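Local coordinates for probable amino acid aminotransferase (Mycobacterium tuberculosis, PDB 6Q1S), which is a probable amino acid aminotransferase of the class IV aminotransferase family, modelled here with 4'-deoxy-4'-aminopyridoxal-5'-phosphate (PMP) and 2-oxoglutaric acid, at residues 32-37 and 47-52; 92-97 and 108-113; 188-193 and 242-247. All blocks are in the same frame, centred on the assembly; numbering follows the deposited sequence.

Contact 1 (32-37 and 47-52). With PMP (4'-deoxy-4'-aminopyridoxal-5'-phosphate), chain G.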
# COMPACT_ATOMS: atom_id res chain seq x y z
N VAL B 32 1.48 9.06 5.25
CA VAL B 32 0.07 9.15 5.62
C VAL B 32 -0.52 10.38 4.94
O VAL B 32 0.20 11.30 4.54
CB VAL B 32 -0.13 9.22 7.15
CG1 VAL B 32 0.48 8.00 7.82
CG2 VAL B 32 0.47 10.50 7.71
N PHE B 33 -1.84 10.38 4.81
CA PHE B 33 -2.51 11.51 4.18
C PHE B 33 -3.92 11.66 4.73
O PHE B 33 -4.43 10.80 5.46
CB PHE B 33 -2.54 11.37 2.65
CG PHE B 33 -3.64 10.49 2.14
CD1 PHE B 33 -3.53 9.11 2.18
CD2 PHE B 33 -4.78 11.04 1.58
CE1 PHE B 33 -4.54 8.30 1.70
CE2 PHE B 33 -5.80 10.24 1.09
CZ PHE B 33 -5.67 8.86 1.15
N GLU B 34 -4.55 12.78 4.38
CA GLU B 34 -5.92 13.08 4.74
C GLU B 34 -6.59 13.77 3.57
O GLU B 34 -5.93 14.42 2.75
CB GLU B 34 -6.00 13.98 5.99
CG GLU B 34 -5.76 13.25 7.30
CD GLU B 34 -6.86 12.24 7.60
OE1 GLU B 34 -8.03 12.52 7.26
OE2 GLU B 34 -6.55 11.18 8.19
N THR B 35 -7.91 13.63 3.48
CA THR B 35 -8.69 14.25 2.42
C THR B 35 -9.79 15.09 3.04
O THR B 35 -10.56 14.59 3.87
CB THR B 35 -9.30 13.21 1.47
OG1 THR B 35 -8.25 12.54 0.76
CG2 THR B 35 -10.23 13.87 0.48
N LEU B 36 -9.86 16.36 2.64
CA LEU B 36 -10.83 17.29 3.18
C LEU B 36 -11.63 17.90 2.04
O LEU B 36 -11.14 18.04 0.92
CB LEU B 36 -10.15 18.42 3.98
CG LEU B 36 -9.35 18.04 5.23
CD1 LEU B 36 -7.94 17.62 4.87
CD2 LEU B 36 -9.33 19.21 6.21
N LEU B 37 -12.87 18.26 2.35
CA LEU B 37 -13.77 18.89 1.39
C LEU B 37 -13.87 20.38 1.68
O LEU B 37 -14.12 20.77 2.83
CB LEU B 37 -15.15 18.24 1.43
CG LEU B 37 -16.21 18.83 0.49
CD1 LEU B 37 -15.95 18.42 -0.95
CD2 LEU B 37 -17.60 18.39 0.93
N GLU B 47 -9.86 20.04 12.31
CA GLU B 47 -9.27 19.43 13.50
C GLU B 47 -9.41 17.92 13.49
O GLU B 47 -8.46 17.20 13.83
CB GLU B 47 -9.90 20.02 14.76
CG GLU B 47 -9.59 21.50 14.97
CD GLU B 47 -8.11 21.80 14.89
OE1 GLU B 47 -7.72 22.74 14.17
OE2 GLU B 47 -7.32 21.08 15.54
N ALA B 48 -10.58 17.41 13.12
CA ALA B 48 -10.78 15.96 13.10
C ALA B 48 -9.86 15.28 12.10
O ALA B 48 -9.46 14.12 12.31
CB ALA B 48 -12.24 15.63 12.80
N HIS B 49 -9.52 15.96 11.01
CA HIS B 49 -8.59 15.39 10.04
C HIS B 49 -7.15 15.49 10.52
O HIS B 49 -6.34 14.60 10.27
CB HIS B 49 -8.76 16.07 8.68
CG HIS B 49 -9.97 15.62 7.93
ND1 HIS B 49 -11.21 16.22 8.08
CD2 HIS B 49 -10.14 14.64 7.01
CE1 HIS B 49 -12.08 15.62 7.29
NE2 HIS B 49 -11.46 14.66 6.63
N LEU B 50 -6.81 16.58 11.22
CA LEU B 50 -5.48 16.71 11.79
C LEU B 50 -5.29 15.85 13.03
O LEU B 50 -4.16 15.47 13.35
CB LEU B 50 -5.18 18.17 12.12
CG LEU B 50 -5.10 19.16 10.96
CD1 LEU B 50 -4.95 20.57 11.49
CD2 LEU B 50 -3.96 18.81 10.01
N GLN B 51 -6.38 15.53 13.73
CA GLN B 51 -6.29 14.60 14.85
C GLN B 51 -5.99 13.19 14.36
O GLN B 51 -5.12 12.50 14.91
CB GLN B 51 -7.58 14.63 15.67
CG GLN B 51 -7.66 15.80 16.64
CD GLN B 51 -8.98 15.86 17.38
OE1 GLN B 51 -9.87 15.04 17.15
NE2 GLN B 51 -9.12 16.83 18.27
N ARG B 52 -6.70 12.75 13.33
CA ARG B 52 -6.42 11.45 12.74
C ARG B 52 -5.07 11.44 12.04
O ARG B 52 -4.38 10.41 12.04
CB ARG B 52 -7.54 11.07 11.76
CG ARG B 52 -7.38 9.72 11.11
CD ARG B 52 -8.67 9.30 10.44
NE ARG B 52 -8.80 9.90 9.12
CZ ARG B 52 -9.90 9.84 8.38
NH1 ARG B 52 -10.97 9.20 8.83
NH2 ARG B 52 -9.93 10.42 7.18
N1 PMP G . -12.31 4.00 5.17
C2 PMP G . -11.27 4.14 4.30
C2A PMP G . -10.40 2.96 3.99
C3 PMP G . -11.00 5.45 3.67
O3 PMP G . -9.97 5.62 2.80
C4 PMP G . -11.89 6.58 4.02
C4A PMP G . -11.70 7.95 3.42
N4A PMP G . -11.86 7.88 1.96
C5 PMP G . -12.99 6.30 4.97
C6 PMP G . -13.13 5.02 5.50
C5A PMP G . -13.94 7.40 5.38
O4P PMP G . -13.24 8.39 6.13
P PMP G . -13.68 9.93 6.07
O1P PMP G . -13.57 10.41 4.64
O2P PMP G . -15.11 10.05 6.55
O3P PMP G . -12.77 10.75 6.96
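Arg52 divides its guanidinium between a buried carboxylate and a phosphate. It grips Glu34 side-on through two nitrogens, one to each oxygen. NE reaches Glu34 OE2 at 2.8 Å in a nearly straight bond (175°) lying in the guanidinium plane. NH2 meets Glu34 OE1, also at 2.8 Å, with that oxygen tilted out of the plane. Both carboxylate oxygens use their syn lone pairs, although the two flat groups are not coplanar. NH2 also bonds PMP O3P at 2.9 Å, and NH1 adds a weak bond to the same oxygen, so one phosphate oxygen takes two donors of a single arginine. Glu34 thus acts as a second shell that fixes the rotation of a phosphate-binding arginine, helped by the backbone carbonyl of Arg216, which accepts from NH1; the carboxylate would probably also temper the positive charge beside the phosphate. The arginine chain leaves the helix with CG anti to the backbone N (chi1 -179°) and bends at chi3, which turns the head toward the strand. In this class IV aminotransferase, helix 46-59 runs back along strand 31-39 at 168° to it, the axes 8.7 Å apart, and carries Arg52 into the PMP pocket. His49, one turn before Arg52, lays its ring against Leu36: Leu36 CG lies over one ring face, 3.8 Å from the centroid, in a CH-pi contact. At the ring edge Glu34 OE1 comes within 3.0 Å of His49 CD2, the carboxylate plane turned steeply against that of the ring. The imidazole is held at both nitrogens, ND1 by the carbonyl of Leu45 and NE2 by Ser255 OG, itself a partner of PMP.

Contact 2 (92-97 and 108-113)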
# COMPACT_ATOMS: atom_id res chain seq x y z
N ARG B 92 -6.18 17.84 0.08
CA ARG B 92 -5.49 16.67 0.60
C ARG B 92 -4.18 17.09 1.26
O ARG B 92 -3.48 17.97 0.77
CB ARG B 92 -5.20 15.65 -0.51
CG ARG B 92 -6.36 14.71 -0.80
CD ARG B 92 -6.12 13.89 -2.07
NE ARG B 92 -5.90 14.71 -3.26
CZ ARG B 92 -5.56 14.21 -4.44
NH1 ARG B 92 -5.42 12.90 -4.59
NH2 ARG B 92 -5.37 15.02 -5.48
N LEU B 93 -3.88 16.46 2.40
CA LEU B 93 -2.63 16.67 3.13
C LEU B 93 -1.73 15.46 2.91
O LEU B 93 -2.07 14.36 3.33
CB LEU B 93 -2.90 16.86 4.62
CG LEU B 93 -4.21 17.54 4.99
CD1 LEU B 93 -4.46 17.47 6.48
CD2 LEU B 93 -4.17 18.98 4.52
N ILE B 94 -0.58 15.68 2.27
CA ILE B 94 0.36 14.60 1.99
C ILE B 94 1.52 14.71 2.96
O ILE B 94 2.20 15.74 3.03
CB ILE B 94 0.85 14.65 0.53
CG1 ILE B 94 -0.33 14.76 -0.43
CG2 ILE B 94 1.69 13.42 0.22
CD1 ILE B 94 -1.24 13.55 -0.43
N TYR B 95 1.76 13.64 3.72
CA TYR B 95 2.79 13.61 4.76
C TYR B 95 3.57 12.31 4.59
O TYR B 95 3.11 11.24 5.00
CB TYR B 95 2.17 13.72 6.15
CG TYR B 95 3.16 13.90 7.28
CD1 TYR B 95 4.28 14.70 7.12
CD2 TYR B 95 2.95 13.28 8.51
CE1 TYR B 95 5.18 14.87 8.16
CE2 TYR B 95 3.85 13.45 9.55
CZ TYR B 95 4.96 14.24 9.37
OH TYR B 95 5.85 14.40 10.41
N SER B 96 4.76 12.41 4.00
CA SER B 96 5.58 11.26 3.68
C SER B 96 6.84 11.25 4.54
O SER B 96 7.23 12.26 5.13
CB SER B 96 5.98 11.26 2.20
OG SER B 96 7.27 10.72 2.02
N ARG B 97 7.49 10.08 4.59
CA ARG B 97 8.71 9.93 5.37
C ARG B 97 9.88 10.71 4.80
O ARG B 97 10.89 10.88 5.49
CB ARG B 97 9.06 8.44 5.50
CG ARG B 97 9.94 8.12 6.71
CD ARG B 97 10.03 6.62 6.95
NE ARG B 97 8.71 6.01 7.08
CZ ARG B 97 8.04 5.91 8.23
NH1 ARG B 97 8.56 6.39 9.35
NH2 ARG B 97 6.85 5.34 8.25
N TYR B 108 3.08 18.45 2.38
CA TYR B 108 2.50 19.54 1.62
C TYR B 108 0.99 19.39 1.58
O TYR B 108 0.43 18.35 1.97
CB TYR B 108 3.08 19.62 0.20
CG TYR B 108 2.83 18.41 -0.68
CD1 TYR B 108 3.71 17.33 -0.68
CD2 TYR B 108 1.72 18.36 -1.52
CE1 TYR B 108 3.48 16.23 -1.49
CE2 TYR B 108 1.49 17.26 -2.33
CZ TYR B 108 2.38 16.20 -2.31
OH TYR B 108 2.15 15.11 -3.11
N VAL B 109 0.33 20.44 1.11
CA VAL B 109 -1.13 20.51 1.01
C VAL B 109 -1.50 20.73 -0.45
O VAL B 109 -0.87 21.53 -1.15
CB VAL B 109 -1.68 21.65 1.90
CG1 VAL B 109 -3.12 21.98 1.53
CG2 VAL B 109 -1.58 21.27 3.36
N MET B 110 -2.52 20.01 -0.91
CA MET B 110 -2.91 20.02 -2.31
C MET B 110 -4.42 20.13 -2.44
O MET B 110 -5.15 19.38 -1.79
CB MET B 110 -2.40 18.77 -3.02
CG MET B 110 -2.85 18.65 -4.46
SD MET B 110 -1.93 17.37 -5.34
CE MET B 110 -2.01 16.04 -4.15
N VAL B 111 -4.88 21.04 -3.30
CA VAL B 111 -6.29 21.19 -3.62
C VAL B 111 -6.49 20.85 -5.09
O VAL B 111 -5.71 21.28 -5.95
CB VAL B 111 -6.80 22.61 -3.31
CG1 VAL B 111 -8.32 22.63 -3.29
CG2 VAL B 111 -6.23 23.11 -1.99
N SER B 112 -7.54 20.09 -5.38
CA SER B 112 -7.84 19.63 -6.72
C SER B 112 -9.35 19.66 -6.93
O SER B 112 -10.11 19.73 -5.96
CB SER B 112 -7.30 18.21 -6.95
OG SER B 112 -5.88 18.19 -6.92
N PRO B 113 -9.81 19.62 -8.18
CA PRO B 113 -11.26 19.60 -8.42
C PRO B 113 -11.91 18.31 -7.93
O PRO B 113 -11.32 17.23 -7.97
CB PRO B 113 -11.37 19.72 -9.94
CG PRO B 113 -10.07 20.32 -10.37
CD PRO B 113 -9.05 19.79 -9.43
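Ile94 lies against one face of the Tyr108 ring, its CB 3.8 Å from the centroid and 20° off the normal, with CG1 and CG2 reaching the ring atoms on either side of CZ. The tyrosine takes the position with CG between its backbone N and carbonyl carbon (chi1 62°), which swings the ring back alongside the isoleucine. On the same face of the sheet Arg92 and Met110 run side by side; the methyl CE of Met110 sits over a face of the guanidinium, 3.8 Å from Arg92 NH2, off centre toward the rim. Ser112 OG approaches the guanidinium in its plane, at the edge, 3.5 Å from Arg92 NH2. On the other face of the sheet Leu93 CD2 and Val109 CG2 touch at 3.6 Å, the pair facing Trp70 of helix 67-84. The backbone sets this order. Arg92 with Met110 and Ile94 with Tyr108 are hydrogen-bonded antiparallel pairs, each closed by two N-H...O bonds, the shortest from Arg92 N to Met110 O at 2.6 Å; Leu93 with Val109 between them is a non-hydrogen-bonded pair, where Val109 CA makes a CH...O contact with Arg92 O. The polar ends look outward to the second subunit: Arg92 NH1 forms a salt bridge with Glu100 of that subunit, Tyr108 OH is bonded to its Ala21 O, and its Val27 packs on Arg92, Ile94 and Met110. Arg92 NE, by contrast, is buried without a partner in the model. The strands cross at 148°, and together make an antiparallel beta hairpin, strands 89-96 and 106-113, whose face bearing Arg92, Ile94, Tyr108 and Met110 forms part of the dimer interface.

Contact 3 (188-193 and 242-247). With PMP (4'-deoxy-4'-aminopyridoxal-5'-phosphate), chain G.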
# COMPACT_ATOMS: atom_id res chain seq x y z
N SER B 188 -14.59 4.49 2.15
CA SER B 188 -15.74 5.06 2.84
C SER B 188 -16.04 4.24 4.08
O SER B 188 -15.49 3.16 4.30
CB SER B 188 -16.96 5.10 1.91
OG SER B 188 -17.10 3.88 1.21
N THR B 189 -16.94 4.78 4.90
CA THR B 189 -17.41 4.15 6.13
C THR B 189 -18.83 3.66 5.94
O THR B 189 -19.67 4.36 5.36
CB THR B 189 -17.34 5.14 7.31
OG1 THR B 189 -15.99 5.56 7.51
CG2 THR B 189 -17.87 4.49 8.58
N VAL B 190 -19.10 2.45 6.41
CA VAL B 190 -20.42 1.83 6.26
C VAL B 190 -21.30 2.25 7.43
O VAL B 190 -20.97 2.00 8.59
CB VAL B 190 -20.30 0.30 6.18
CG1 VAL B 190 -21.69 -0.32 6.10
CG2 VAL B 190 -19.47 -0.11 4.98
N VAL B 191 -22.41 2.91 7.11
CA VAL B 191 -23.42 3.28 8.09
C VAL B 191 -24.76 2.75 7.60
O VAL B 191 -25.12 2.94 6.43
CB VAL B 191 -23.49 4.80 8.31
CG1 VAL B 191 -24.63 5.16 9.25
CG2 VAL B 191 -22.17 5.31 8.86
N ILE B 192 -25.50 2.09 8.49
CA ILE B 192 -26.81 1.55 8.15
C ILE B 192 -27.85 2.22 9.04
O ILE B 192 -27.53 2.91 10.01
CB ILE B 192 -26.89 0.02 8.31
CG1 ILE B 192 -26.64 -0.38 9.76
CG2 ILE B 192 -25.87 -0.65 7.39
CD1 ILE B 192 -27.28 -1.70 10.13
N ALA B 193 -29.12 2.00 8.70
CA ALA B 193 -30.26 2.65 9.34
C ALA B 193 -31.25 1.58 9.77
O ALA B 193 -31.83 0.89 8.92
CB ALA B 193 -30.93 3.66 8.41
N ALA B 242 -26.32 -10.14 6.54
CA ALA B 242 -27.77 -10.20 6.71
C ALA B 242 -28.31 -8.88 7.25
O ALA B 242 -29.37 -8.41 6.81
CB ALA B 242 -28.14 -11.35 7.64
N ASP B 243 -27.61 -8.27 8.21
CA ASP B 243 -28.02 -6.98 8.74
C ASP B 243 -27.96 -5.87 7.70
O ASP B 243 -28.64 -4.85 7.85
CB ASP B 243 -27.16 -6.60 9.95
CG ASP B 243 -27.27 -7.61 11.07
OD1 ASP B 243 -26.33 -7.69 11.89
OD2 ASP B 243 -28.27 -8.36 11.11
N LEU B 244 -27.17 -6.05 6.64
CA LEU B 244 -27.12 -5.05 5.59
C LEU B 244 -28.42 -5.03 4.79
O LEU B 244 -28.90 -3.95 4.42
CB LEU B 244 -25.93 -5.31 4.66
CG LEU B 244 -24.53 -5.06 5.25
CD1 LEU B 244 -23.46 -5.42 4.23
CD2 LEU B 244 -24.39 -3.62 5.70
N PHE B 245 -28.99 -6.20 4.52
CA PHE B 245 -30.18 -6.27 3.68
C PHE B 245 -31.46 -5.89 4.42
O PHE B 245 -32.43 -5.49 3.76
CB PHE B 245 -30.32 -7.69 3.11
CG PHE B 245 -29.28 -8.02 2.08
CD1 PHE B 245 -29.37 -7.51 0.79
CD2 PHE B 245 -28.21 -8.84 2.39
CE1 PHE B 245 -28.42 -7.81 -0.16
CE2 PHE B 245 -27.25 -9.15 1.44
CZ PHE B 245 -27.36 -8.63 0.16
N ASP B 246 -31.49 -6.00 5.75
CA ASP B 246 -32.68 -5.65 6.53
C ASP B 246 -32.70 -4.20 7.00
O ASP B 246 -33.65 -3.81 7.69
CB ASP B 246 -32.81 -6.58 7.74
CG ASP B 246 -32.78 -8.04 7.36
OD1 ASP B 246 -32.04 -8.81 8.01
OD2 ASP B 246 -33.46 -8.42 6.38
N SER B 247 -31.71 -3.40 6.64
CA SER B 247 -31.65 -2.03 7.13
C SER B 247 -32.62 -1.14 6.35
O SER B 247 -33.12 -1.51 5.28
CB SER B 247 -30.23 -1.48 7.02
OG SER B 247 -29.89 -1.25 5.67
N1 PMP G . -12.31 4.00 5.17
C2 PMP G . -11.27 4.14 4.30
C2A PMP G . -10.40 2.96 3.99
C3 PMP G . -11.00 5.45 3.67
O3 PMP G . -9.97 5.62 2.80
C4 PMP G . -11.89 6.58 4.02
C4A PMP G . -11.70 7.95 3.42
N4A PMP G . -11.86 7.88 1.96
C5 PMP G . -12.99 6.30 4.97
C6 PMP G . -13.13 5.02 5.50
C5A PMP G . -13.94 7.40 5.38
O4P PMP G . -13.24 8.39 6.13
P PMP G . -13.68 9.93 6.07
O1P PMP G . -13.57 10.41 4.64
O2P PMP G . -15.11 10.05 6.55
O3P PMP G . -12.77 10.75 6.96
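Ile192 laps over the end of Leu244, its CG2 3.7 Å from Leu244 CD2, the two side chains meeting at about a right angle. Placed between the backbone N and the carbonyl carbon (chi1 63°), CG1 of Ile192 heads away from Leu244 CD2 and brings CD1 to 4.1 Å from the carbonyl oxygen of Asp243, while CG2 is left to meet the leucine. Two residues back on the same side of the strand, Val190 CG1 makes a looser touch on Leu244 CD2 at 4.3 Å, so one methyl of the leucine serves two beta-branched residues. Where the chain leaves the helix, Ser247 crosses the strand end: its CB lies 3.9 Å from Ile192 CB and 3.4 Å from Ala193 O. Across the two segments the contact is by van der Waals touch, mostly between aliphatic groups. The hydroxyl OG of Ser247 lies near two carbonyl oxygens, 3.1 Å from Leu244 O and also within reach of Gly249 O. At the other end of the segment, Ser188, just before the strand, and Thr189, at its start, belong to the PMP pocket: Ser188 O stands 3.2 Å from PMP C6, and Thr189 OG1 lies 3.5 Å from PMP C5A. The segment thus runs from the PMP pocket to the helix. Strand 189-194 is flanked in the mixed sheet by antiparallel neighbours 204-207 and 249-254; helix 241-245 packs beside its far end, with Leu244 also against Ile250 of strand 249-254 and Leu265 of strand 258-265, and Ile192 against Leu206 of strand 204-207.

Contacts 1, 2 and 3 follow in series along the chain. Contacts 1 and 2 share the antiparallel sheet: strands 31-39 and 89-96 are neighbours in it, joined by backbone bonds such as Glu34 O to Leu93 N, and their centres lie about 10 Å apart. The strand of contact 3 lies in the mixed sheet, the contact's centre about 25 Å from that of contact 1 and about 31 Å from that of contact 2, across the chain's centre. PMP lies between, touched by Arg52 in contact 1 and by Ser188 and Thr189 in contact 3, so helix 46-59 and the start of strand 189-194 line its pocket, while contact 2 faces the second subunit.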